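Local coordinates for lipocalin AI-4 (PDB 5HA0), which binds leukotriene D4 in its lipocalin barrel and so probably sequesters cysteinyl leukotrienes for the blood-feeding insect that secretes it, at residues D30-H35 with C45-T50; L107-G112 with P119-L124; F91-A96 with G112-T117. All blocks are in the same frame, centred on the assembly; numbering follows the deposited sequence.

Contact 1 (D30-H35 with C45-T50). With LTD ((5~{S},6~{R},7~{E},9~{E},11~{Z},14~{Z})-6-[(2~{R})-2-azanyl-3-(2-hydroxy-2-oxoethylamino)-3-oxidanylidene-propyl]sulfanyl-5-oxidanyl-icosa-7,9,11,14-tetraenoic acid), chain B.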
# COMPACT_ATOMS: atom_id res chain seq x y z
N ASP A 30 -10.04 -3.00 -8.79
CA ASP A 30 -10.04 -1.85 -7.89
C ASP A 30 -9.79 -2.30 -6.46
O ASP A 30 -10.25 -3.36 -6.07
CB ASP A 30 -11.37 -1.11 -7.94
CG ASP A 30 -11.62 -0.42 -9.26
OD1 ASP A 30 -10.64 -0.20 -10.00
OD2 ASP A 30 -12.79 -0.09 -9.53
N TRP A 31 -9.12 -1.45 -5.70
CA TRP A 31 -8.86 -1.70 -4.28
C TRP A 31 -9.21 -0.45 -3.49
O TRP A 31 -8.69 0.63 -3.79
CB TRP A 31 -7.40 -2.04 -4.01
CG TRP A 31 -6.93 -3.43 -4.37
CD1 TRP A 31 -6.11 -3.78 -5.41
CD2 TRP A 31 -7.20 -4.65 -3.65
NE1 TRP A 31 -5.87 -5.13 -5.40
CE2 TRP A 31 -6.53 -5.69 -4.33
CE3 TRP A 31 -7.95 -4.96 -2.52
CZ2 TRP A 31 -6.59 -7.02 -3.91
CZ3 TRP A 31 -8.01 -6.28 -2.10
CH2 TRP A 31 -7.33 -7.29 -2.79
N TYR A 32 -10.08 -0.58 -2.48
CA TYR A 32 -10.40 0.55 -1.61
C TYR A 32 -9.53 0.53 -0.37
O TYR A 32 -9.41 -0.49 0.29
CB TYR A 32 -11.87 0.51 -1.20
CG TYR A 32 -12.83 0.67 -2.36
CD1 TYR A 32 -13.19 -0.42 -3.15
CD2 TYR A 32 -13.36 1.92 -2.68
CE1 TYR A 32 -14.06 -0.28 -4.22
CE2 TYR A 32 -14.24 2.07 -3.74
CZ TYR A 32 -14.58 0.97 -4.50
OH TYR A 32 -15.44 1.12 -5.57
N LEU A 33 -8.95 1.67 -0.02
CA LEU A 33 -8.15 1.76 1.20
C LEU A 33 -9.07 2.04 2.37
O LEU A 33 -9.47 3.18 2.59
CB LEU A 33 -7.09 2.86 1.06
CG LEU A 33 -6.17 3.11 2.25
CD1 LEU A 33 -5.59 1.83 2.80
CD2 LEU A 33 -5.05 4.07 1.87
N THR A 34 -9.41 0.99 3.11
CA THR A 34 -10.47 1.14 4.11
C THR A 34 -9.95 1.38 5.54
O THR A 34 -10.66 1.95 6.34
CB THR A 34 -11.41 -0.10 4.13
OG1 THR A 34 -10.66 -1.29 4.43
CG2 THR A 34 -12.13 -0.27 2.78
N HIS A 35 -8.74 0.90 5.85
CA HIS A 35 -8.17 1.05 7.19
C HIS A 35 -6.67 1.25 7.12
O HIS A 35 -6.05 0.81 6.16
CB HIS A 35 -8.43 -0.18 8.07
CG HIS A 35 -9.86 -0.53 8.26
ND1 HIS A 35 -10.65 -1.03 7.24
CD2 HIS A 35 -10.65 -0.51 9.36
CE1 HIS A 35 -11.86 -1.26 7.70
NE2 HIS A 35 -11.89 -0.96 8.98
N CYS A 45 -11.92 8.29 1.34
CA CYS A 45 -12.01 6.97 0.73
C CYS A 45 -11.27 6.95 -0.60
O CYS A 45 -11.79 7.44 -1.62
CB CYS A 45 -13.46 6.55 0.54
SG CYS A 45 -13.61 4.87 -0.11
N GLU A 46 -10.07 6.41 -0.57
CA GLU A 46 -9.25 6.28 -1.77
C GLU A 46 -9.54 4.98 -2.49
O GLU A 46 -9.43 3.90 -1.91
CB GLU A 46 -7.76 6.36 -1.42
CG GLU A 46 -7.34 7.70 -0.85
CD GLU A 46 -5.84 7.80 -0.61
OE1 GLU A 46 -5.18 6.75 -0.51
OE2 GLU A 46 -5.36 8.95 -0.51
N LYS A 47 -9.91 5.09 -3.76
CA LYS A 47 -10.10 3.94 -4.63
C LYS A 47 -8.90 3.85 -5.56
O LYS A 47 -8.65 4.75 -6.37
CB LYS A 47 -11.39 4.06 -5.43
CG LYS A 47 -11.59 2.92 -6.43
CD LYS A 47 -12.98 2.93 -7.05
CE LYS A 47 -13.25 4.22 -7.80
NZ LYS A 47 -12.57 4.25 -9.13
N TYR A 48 -8.14 2.77 -5.41
CA TYR A 48 -6.97 2.52 -6.23
C TYR A 48 -7.36 1.71 -7.44
O TYR A 48 -7.81 0.57 -7.31
CB TYR A 48 -5.89 1.81 -5.41
CG TYR A 48 -5.19 2.71 -4.43
CD1 TYR A 48 -5.85 3.18 -3.30
CD2 TYR A 48 -3.87 3.10 -4.63
CE1 TYR A 48 -5.22 4.04 -2.40
CE2 TYR A 48 -3.23 3.95 -3.74
CZ TYR A 48 -3.90 4.42 -2.62
OH TYR A 48 -3.28 5.27 -1.73
N GLN A 49 -7.20 2.30 -8.61
CA GLN A 49 -7.50 1.65 -9.87
C GLN A 49 -6.22 1.11 -10.47
O GLN A 49 -5.24 1.84 -10.61
CB GLN A 49 -8.16 2.63 -10.83
CG GLN A 49 -9.48 3.17 -10.28
CD GLN A 49 -10.20 4.07 -11.27
OE1 GLN A 49 -10.49 5.22 -10.97
NE2 GLN A 49 -10.50 3.53 -12.45
N THR A 50 -6.21 -0.17 -10.82
CA THR A 50 -5.00 -0.77 -11.38
C THR A 50 -5.13 -0.99 -12.88
O THR A 50 -6.24 -1.18 -13.41
CB THR A 50 -4.64 -2.12 -10.72
OG1 THR A 50 -5.62 -3.11 -11.07
CG2 THR A 50 -4.50 -2.01 -9.20
O2 LTD B . 2.10 5.42 3.84
C1 LTD B . 1.44 6.17 4.58
O1 LTD B . 0.19 6.08 4.67
C2 LTD B . 2.16 7.20 5.40
C3 LTD B . 1.89 8.60 4.84
C4 LTD B . 2.03 8.63 3.32
C5 LTD B . 1.94 10.06 2.82
O3 LTD B . 0.62 10.57 3.00
C6 LTD B . 2.34 10.18 1.36
C7 LTD B . 1.41 9.40 0.45
C8 LTD B . 1.84 8.36 -0.28
C9 LTD B . 0.92 7.64 -1.17
C10 LTD B . 1.32 6.70 -2.03
C11 LTD B . 0.31 6.06 -2.88
C12 LTD B . 0.54 5.10 -3.79
C13 LTD B . 1.89 4.49 -4.10
C14 LTD B . 2.25 3.46 -3.05
C15 LTD B . 1.76 2.21 -3.01
C16 LTD B . 0.78 1.68 -4.04
C17 LTD B . -0.33 0.89 -3.36
C18 LTD B . -1.15 0.15 -4.41
C19 LTD B . -2.43 -0.44 -3.83
C20 LTD B . -3.20 -1.19 -4.89
O32 LTD B . -2.68 12.20 -2.44
C21 LTD B . -1.51 12.07 -2.03
O31 LTD B . -1.18 11.23 -1.18
CA3 LTD B . -0.43 12.96 -2.60
N3 LTD B . 0.85 12.70 -1.95
C22 LTD B . 1.77 13.66 -1.92
O33 LTD B . 1.58 14.75 -2.42
CA2 LTD B . 3.09 13.39 -1.25
CB2 LTD B . 3.15 11.99 -0.65
SG2 LTD B . 2.30 11.94 0.94
N2 LTD B . 3.31 14.40 -0.20
O HOH W 1 -9.10 5.72 2.04
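Trp31 and Tyr48 sit directly across from each other as a hydrogen-bonded pair, Tyr48 N reaching Trp31 O at 2.7 Å and Trp31 N returning a bond to Tyr48 O. Their side chains share the packed, inward face with Leu33 and Glu46. The CD2 methyl of Leu33 lies alongside the Glu46 carboxylate, 3.6 Å from OE1, and that same OE1 accepts a 2.7 Å bond from Tyr48 OH on its syn side, 34° out of the carboxylate plane. Tyr48 OH has a second partner in Arg110 NH1, which places the phenol oxygen between the buried carboxylate and a guanidinium; Glu46 OE2 is paired with Arg44. The two strands form an antiparallel hairpin in the wall of the lipocalin barrel, and the inward face meets the tail of the bound leukotriene: its C20 comes within 3.9 Å of Trp31 CD1.

The other face is looser and partly open to solvent. Here Lys47, its CG anti to the backbone N (chi1 176°), lays its aliphatic stem along the Tyr32 ring, CG standing over the face 4.2 Å from the ring centroid. Cys45 SG, disulfide-bonded to Cys155, approaches the edge of the same ring, 3.9 Å from Tyr32 CD2. Asp30 OD2 stays 4.4 Å from Lys47 NZ, too far for a salt bridge.

Contact 2 (L107-G112 with P119-L124). With LTD ((5~{S},6~{R},7~{E},9~{E},11~{Z},14~{Z})-6-[(2~{R})-2-azanyl-3-(2-hydroxy-2-oxoethylamino)-3-oxidanylidene-propyl]sulfanyl-5-oxidanyl-icosa-7,9,11,14-tetraenoic acid), chain B.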
# COMPACT_ATOMS: atom_id res chain seq x y z
N LEU A 107 -3.43 -6.76 3.00
CA LEU A 107 -2.68 -5.99 3.99
C LEU A 107 -1.35 -5.59 3.38
O LEU A 107 -0.58 -6.47 3.01
CB LEU A 107 -2.47 -6.82 5.26
CG LEU A 107 -1.65 -6.16 6.37
CD1 LEU A 107 -2.44 -4.99 6.94
CD2 LEU A 107 -1.31 -7.18 7.44
N LEU A 108 -1.10 -4.29 3.26
CA LEU A 108 0.13 -3.78 2.65
C LEU A 108 0.96 -3.01 3.67
O LEU A 108 0.43 -2.48 4.65
CB LEU A 108 -0.18 -2.85 1.47
CG LEU A 108 -0.33 -3.50 0.09
CD1 LEU A 108 -1.51 -4.46 0.06
CD2 LEU A 108 -0.47 -2.44 -1.00
N TYR A 109 2.28 -2.98 3.42
CA TYR A 109 3.16 -2.06 4.11
C TYR A 109 3.58 -1.00 3.11
O TYR A 109 3.89 -1.33 1.97
CB TYR A 109 4.37 -2.81 4.66
CG TYR A 109 5.42 -1.92 5.27
CD1 TYR A 109 5.24 -1.34 6.53
CD2 TYR A 109 6.63 -1.69 4.61
CE1 TYR A 109 6.22 -0.54 7.08
CE2 TYR A 109 7.60 -0.89 5.15
CZ TYR A 109 7.40 -0.32 6.38
OH TYR A 109 8.37 0.48 6.94
N ARG A 110 3.60 0.26 3.53
CA ARG A 110 4.03 1.34 2.65
C ARG A 110 5.03 2.21 3.37
O ARG A 110 4.92 2.43 4.57
CB ARG A 110 2.82 2.16 2.20
CG ARG A 110 3.16 3.21 1.18
CD ARG A 110 1.92 3.79 0.52
NE ARG A 110 1.06 4.50 1.47
CZ ARG A 110 -0.18 4.91 1.19
NH1 ARG A 110 -0.71 4.65 0.00
NH2 ARG A 110 -0.89 5.54 2.10
N CYS A 111 6.03 2.71 2.64
CA CYS A 111 7.06 3.54 3.25
C CYS A 111 7.67 4.46 2.21
O CYS A 111 7.75 4.11 1.04
CB CYS A 111 8.14 2.66 3.89
SG CYS A 111 9.39 3.51 4.91
N GLY A 112 8.11 5.64 2.63
CA GLY A 112 8.76 6.56 1.72
C GLY A 112 9.35 7.73 2.47
O GLY A 112 9.04 7.95 3.64
N PRO A 119 11.94 8.54 7.14
CA PRO A 119 10.84 7.92 6.40
C PRO A 119 9.52 7.93 7.17
O PRO A 119 9.51 7.95 8.40
CB PRO A 119 11.32 6.48 6.17
CG PRO A 119 12.38 6.26 7.21
CD PRO A 119 13.04 7.59 7.42
N LYS A 120 8.41 7.96 6.44
CA LYS A 120 7.08 7.77 7.00
C LYS A 120 6.54 6.46 6.47
O LYS A 120 6.59 6.22 5.27
CB LYS A 120 6.13 8.90 6.61
CG LYS A 120 6.33 10.20 7.34
CD LYS A 120 5.18 11.14 6.99
CE LYS A 120 5.19 12.38 7.85
NZ LYS A 120 4.01 13.24 7.55
N ASP A 121 6.03 5.61 7.35
CA ASP A 121 5.49 4.33 6.89
C ASP A 121 4.10 4.07 7.46
O ASP A 121 3.56 4.88 8.23
CB ASP A 121 6.45 3.16 7.18
CG ASP A 121 6.66 2.89 8.66
OD1 ASP A 121 6.01 3.52 9.52
OD2 ASP A 121 7.48 1.99 8.97
N ASN A 122 3.53 2.94 7.07
CA ASN A 122 2.17 2.62 7.47
C ASN A 122 1.86 1.19 7.14
O ASN A 122 2.52 0.59 6.27
CB ASN A 122 1.18 3.55 6.77
CG ASN A 122 -0.00 3.91 7.63
OD1 ASN A 122 -0.27 3.28 8.66
ND2 ASN A 122 -0.74 4.93 7.21
N PHE A 123 0.87 0.63 7.83
CA PHE A 123 0.25 -0.60 7.37
C PHE A 123 -1.15 -0.25 6.89
O PHE A 123 -1.87 0.50 7.54
CB PHE A 123 0.22 -1.67 8.45
CG PHE A 123 1.55 -2.32 8.71
CD1 PHE A 123 2.44 -1.78 9.61
CD2 PHE A 123 1.91 -3.47 8.03
CE1 PHE A 123 3.67 -2.39 9.85
CE2 PHE A 123 3.13 -4.08 8.25
CZ PHE A 123 4.00 -3.54 9.17
N LEU A 124 -1.50 -0.81 5.74
CA LEU A 124 -2.72 -0.44 5.03
C LEU A 124 -3.59 -1.66 4.79
O LEU A 124 -3.10 -2.69 4.36
CB LEU A 124 -2.37 0.18 3.68
CG LEU A 124 -1.34 1.32 3.66
CD1 LEU A 124 -1.03 1.70 2.22
CD2 LEU A 124 -1.85 2.52 4.42
O2 LTD B . 2.10 5.42 3.84
C1 LTD B . 1.44 6.17 4.58
O1 LTD B . 0.19 6.08 4.67
C2 LTD B . 2.16 7.20 5.40
C3 LTD B . 1.89 8.60 4.84
C4 LTD B . 2.03 8.63 3.32
C5 LTD B . 1.94 10.06 2.82
O3 LTD B . 0.62 10.57 3.00
C6 LTD B . 2.34 10.18 1.36
C7 LTD B . 1.41 9.40 0.45
C8 LTD B . 1.84 8.36 -0.28
C9 LTD B . 0.92 7.64 -1.17
C10 LTD B . 1.32 6.70 -2.03
C11 LTD B . 0.31 6.06 -2.88
C12 LTD B . 0.54 5.10 -3.79
C13 LTD B . 1.89 4.49 -4.10
C14 LTD B . 2.25 3.46 -3.05
C15 LTD B . 1.76 2.21 -3.01
C16 LTD B . 0.78 1.68 -4.04
C17 LTD B . -0.33 0.89 -3.36
C18 LTD B . -1.15 0.15 -4.41
C19 LTD B . -2.43 -0.44 -3.83
C20 LTD B . -3.20 -1.19 -4.89
O32 LTD B . -2.68 12.20 -2.44
C21 LTD B . -1.51 12.07 -2.03
O31 LTD B . -1.18 11.23 -1.18
CA3 LTD B . -0.43 12.96 -2.60
N3 LTD B . 0.85 12.70 -1.95
C22 LTD B . 1.77 13.66 -1.92
O33 LTD B . 1.58 14.75 -2.42
CA2 LTD B . 3.09 13.39 -1.25
CB2 LTD B . 3.15 11.99 -0.65
SG2 LTD B . 2.30 11.94 0.94
N2 LTD B . 3.31 14.40 -0.20
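The guanidinium of Arg110 is buried and sandwiched between a leucine methyl and a lipid: Leu124 CD1 sits over its centre, 3.5 Å from Arg110 CZ, while C9 of the leukotriene's conjugated chain stands over the opposite face, toward its rim. Both residues belong to an antiparallel hairpin of the lipocalin barrel, strand 105-112 and strand 120-127 joined by a loop, and both send their side chains into the ligand cavity together with Leu108 and Asn122. The ligand's C1 carboxylate is what the arginine holds. Arg110 NE donates to O2 at 2.7 Å and NH2 donates to O1 at 2.8 Å, the latter nearly straight, so two N-H groups meet two oxygens side by side. To reach them the arginine side chain runs out extended, CG anti to the backbone N (chi1 -174°), and then kinks at chi3. Asn122 ND2 adds a third bond, to O1 at 2.9 Å, and Asn122 OD1 is engaged by the backbone N of Asp38, which helps to fix which way the amide is flipped. A buried positive charge so close probably keeps the carboxylate ionised.

On the outward face, Tyr109 CD1 lies over the Phe123 ring toward its rim, 3.7 Å from Phe123 CZ, the planes oblique at 54°. Farther along, Cys111 SG, disulfide-bonded to Cys10, rests between Pro119 CB and Asp121 CB. Asp121 also forms a salt bridge with Arg37 through OD1, leaving its second oxygen for the tyrosine: Tyr109 OH gives its proton to the anti lone pair of Asp121 OD2 over 2.7 Å, OD2 lying in the ring plane at its edge while the carboxylate plane is turned 76° from the ring's.

Contact 3 (F91-A96 with G112-T117). With LTD ((5~{S},6~{R},7~{E},9~{E},11~{Z},14~{Z})-6-[(2~{R})-2-azanyl-3-(2-hydroxy-2-oxoethylamino)-3-oxidanylidene-propyl]sulfanyl-5-oxidanyl-icosa-7,9,11,14-tetraenoic acid), chain B.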
# COMPACT_ATOMS: atom_id res chain seq x y z
N PHE A 91 6.27 12.26 -6.35
CA PHE A 91 6.91 11.61 -5.22
C PHE A 91 7.13 10.14 -5.50
O PHE A 91 6.54 9.58 -6.42
CB PHE A 91 6.08 11.79 -3.94
CG PHE A 91 4.71 11.16 -4.00
CD1 PHE A 91 3.61 11.87 -4.48
CD2 PHE A 91 4.51 9.86 -3.57
CE1 PHE A 91 2.36 11.28 -4.53
CE2 PHE A 91 3.28 9.27 -3.63
CZ PHE A 91 2.19 9.99 -4.10
N THR A 92 7.97 9.52 -4.69
CA THR A 92 8.23 8.10 -4.78
C THR A 92 7.72 7.41 -3.52
O THR A 92 7.86 7.94 -2.42
CB THR A 92 9.72 7.81 -4.96
OG1 THR A 92 10.21 8.58 -6.06
CG2 THR A 92 9.95 6.32 -5.21
N SER A 93 7.14 6.23 -3.67
CA SER A 93 6.62 5.50 -2.52
C SER A 93 6.91 4.03 -2.70
O SER A 93 6.89 3.52 -3.82
CB SER A 93 5.12 5.75 -2.38
OG SER A 93 4.62 5.13 -1.21
N TYR A 94 7.19 3.34 -1.60
CA TYR A 94 7.53 1.91 -1.64
C TYR A 94 6.46 1.10 -0.94
O TYR A 94 5.92 1.55 0.07
CB TYR A 94 8.89 1.67 -0.98
CG TYR A 94 10.00 2.41 -1.67
CD1 TYR A 94 10.22 3.77 -1.45
CD2 TYR A 94 10.83 1.77 -2.58
CE1 TYR A 94 11.21 4.46 -2.11
CE2 TYR A 94 11.83 2.44 -3.23
CZ TYR A 94 12.02 3.78 -2.99
OH TYR A 94 13.02 4.46 -3.65
N MET A 95 6.17 -0.09 -1.44
CA MET A 95 5.16 -0.94 -0.84
C MET A 95 5.48 -2.42 -1.00
O MET A 95 6.19 -2.84 -1.92
CB MET A 95 3.78 -0.63 -1.44
CG MET A 95 3.71 -0.81 -2.97
SD MET A 95 2.24 -1.69 -3.54
CE MET A 95 2.66 -3.12 -2.59
N ALA A 96 4.94 -3.22 -0.08
CA ALA A 96 4.96 -4.66 -0.20
C ALA A 96 3.60 -5.20 0.23
O ALA A 96 3.01 -4.69 1.18
CB ALA A 96 6.07 -5.27 0.64
N GLY A 112 8.11 5.64 2.63
CA GLY A 112 8.76 6.56 1.72
C GLY A 112 9.35 7.73 2.47
O GLY A 112 9.04 7.95 3.64
N LEU A 113 10.20 8.50 1.79
CA LEU A 113 10.83 9.68 2.38
C LEU A 113 10.04 10.95 2.11
O LEU A 113 9.91 11.82 2.98
CB LEU A 113 12.27 9.83 1.86
CG LEU A 113 13.21 8.71 2.30
CD1 LEU A 113 14.54 8.79 1.57
CD2 LEU A 113 13.41 8.78 3.80
N TYR A 114 9.53 11.08 0.89
CA TYR A 114 8.68 12.21 0.52
C TYR A 114 9.36 13.56 0.77
O TYR A 114 8.73 14.50 1.24
CB TYR A 114 7.34 12.14 1.27
CG TYR A 114 6.74 10.75 1.23
CD1 TYR A 114 6.37 10.18 0.03
CD2 TYR A 114 6.55 10.01 2.40
CE1 TYR A 114 5.83 8.91 -0.03
CE2 TYR A 114 6.00 8.72 2.35
CZ TYR A 114 5.65 8.18 1.12
OH TYR A 114 5.12 6.92 1.03
N GLY A 115 10.65 13.64 0.45
CA GLY A 115 11.39 14.89 0.58
C GLY A 115 12.05 15.10 1.94
O GLY A 115 12.91 15.96 2.08
N SER A 116 11.63 14.33 2.93
CA SER A 116 12.22 14.41 4.27
C SER A 116 13.41 13.45 4.40
O SER A 116 13.67 12.64 3.51
CB SER A 116 11.17 14.09 5.33
OG SER A 116 11.77 13.80 6.58
N THR A 117 14.14 13.55 5.51
CA THR A 117 15.25 12.65 5.76
C THR A 117 14.80 11.44 6.59
O THR A 117 15.49 10.42 6.65
CB THR A 117 16.42 13.36 6.48
OG1 THR A 117 16.15 13.42 7.89
CG2 THR A 117 16.60 14.77 5.93
O2 LTD B . 2.10 5.42 3.84
C1 LTD B . 1.44 6.17 4.58
O1 LTD B . 0.19 6.08 4.67
C2 LTD B . 2.16 7.20 5.40
C3 LTD B . 1.89 8.60 4.84
C4 LTD B . 2.03 8.63 3.32
C5 LTD B . 1.94 10.06 2.82
O3 LTD B . 0.62 10.57 3.00
C6 LTD B . 2.34 10.18 1.36
C7 LTD B . 1.41 9.40 0.45
C8 LTD B . 1.84 8.36 -0.28
C9 LTD B . 0.92 7.64 -1.17
C10 LTD B . 1.32 6.70 -2.03
C11 LTD B . 0.31 6.06 -2.88
C12 LTD B . 0.54 5.10 -3.79
C13 LTD B . 1.89 4.49 -4.10
C14 LTD B . 2.25 3.46 -3.05
C15 LTD B . 1.76 2.21 -3.01
C16 LTD B . 0.78 1.68 -4.04
C17 LTD B . -0.33 0.89 -3.36
C18 LTD B . -1.15 0.15 -4.41
C19 LTD B . -2.43 -0.44 -3.83
C20 LTD B . -3.20 -1.19 -4.89
O32 LTD B . -2.68 12.20 -2.44
C21 LTD B . -1.51 12.07 -2.03
O31 LTD B . -1.18 11.23 -1.18
CA3 LTD B . -0.43 12.96 -2.60
N3 LTD B . 0.85 12.70 -1.95
C22 LTD B . 1.77 13.66 -1.92
O33 LTD B . 1.58 14.75 -2.42
CA2 LTD B . 3.09 13.39 -1.25
CB2 LTD B . 3.15 11.99 -0.65
SG2 LTD B . 2.30 11.94 0.94
N2 LTD B . 3.31 14.40 -0.20
O HOH W 2 9.89 9.16 -1.12
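Phe91 and Tyr114 meet at a slant, CD2 of the phenylalanine 3.9 Å from CE1 of the tyrosine. Phe91 CD2 lies near the plane of the Tyr114 ring, at its edge, which leaves a face of each ring turned to the leukotriene. CB2 of the ligand's cysteinyl part rests over the centre of the Phe91 ring, and C6, the carbon bearing the thioether, stands over the centre of the Tyr114 ring, 3.9 Å from CZ. Phe91 takes up this pose with CG set between its backbone N and carbonyl carbon (chi1 63°), which brings CD2 to the tyrosine and a ring face to the ligand.

The loop carrying Tyr114 leads from strand 105-112 to strand 120-127 at one end of the lipocalin barrel, and its type I' turn, Leu113 to Ser116, puts Tyr114 at a left-handed backbone position. The backbone of Gly112 lies against the tyrosine's other face, its C toward the rim. At the far rim, Ser93 OG sits in the ring plane and donates to Tyr114 OH over 2.9 Å; the same OG lies 3.4 Å from ligand C14. A water bridges the two backbones, donating to Thr92 O at 2.7 Å and accepting from Tyr114 N at 2.8 Å.

Deeper in the cavity, Met95 follows the lipid chain, its CG 3.6 Å from C15. The Tyr114 ring is thus sandwiched between ligand C6 and Gly112 while Ser93 OG holds its hydroxyl, and the largely apolar contacts of Phe91 and Tyr114 with the ligand are consistent with recognition of the thioether region by shape.

In the fold
All three contacts border the same leukotriene and share one curled antiparallel sheet. Contact 1 lines the deep end, where the lipid tail finishes; contact 2 holds the C1 carboxylate; contact 3 covers the cysteinyl part. Contacts 1 and 2 have centres 15 Å apart but touch, Tyr48 OH lying 3.2 Å from Arg110 NH1 in a probable hydrogen bond, and Leu33 CD1 packing 3.7 Å from Leu124 CB. Contacts 2 and 3, with centres only 9 Å apart, share Gly112 and are joined by backbone pairing, Cys111 O to Tyr94 N at 2.8 Å. Contacts 1 and 3 never touch, their nearest atoms about 8 Å apart, and the ligand spans between them.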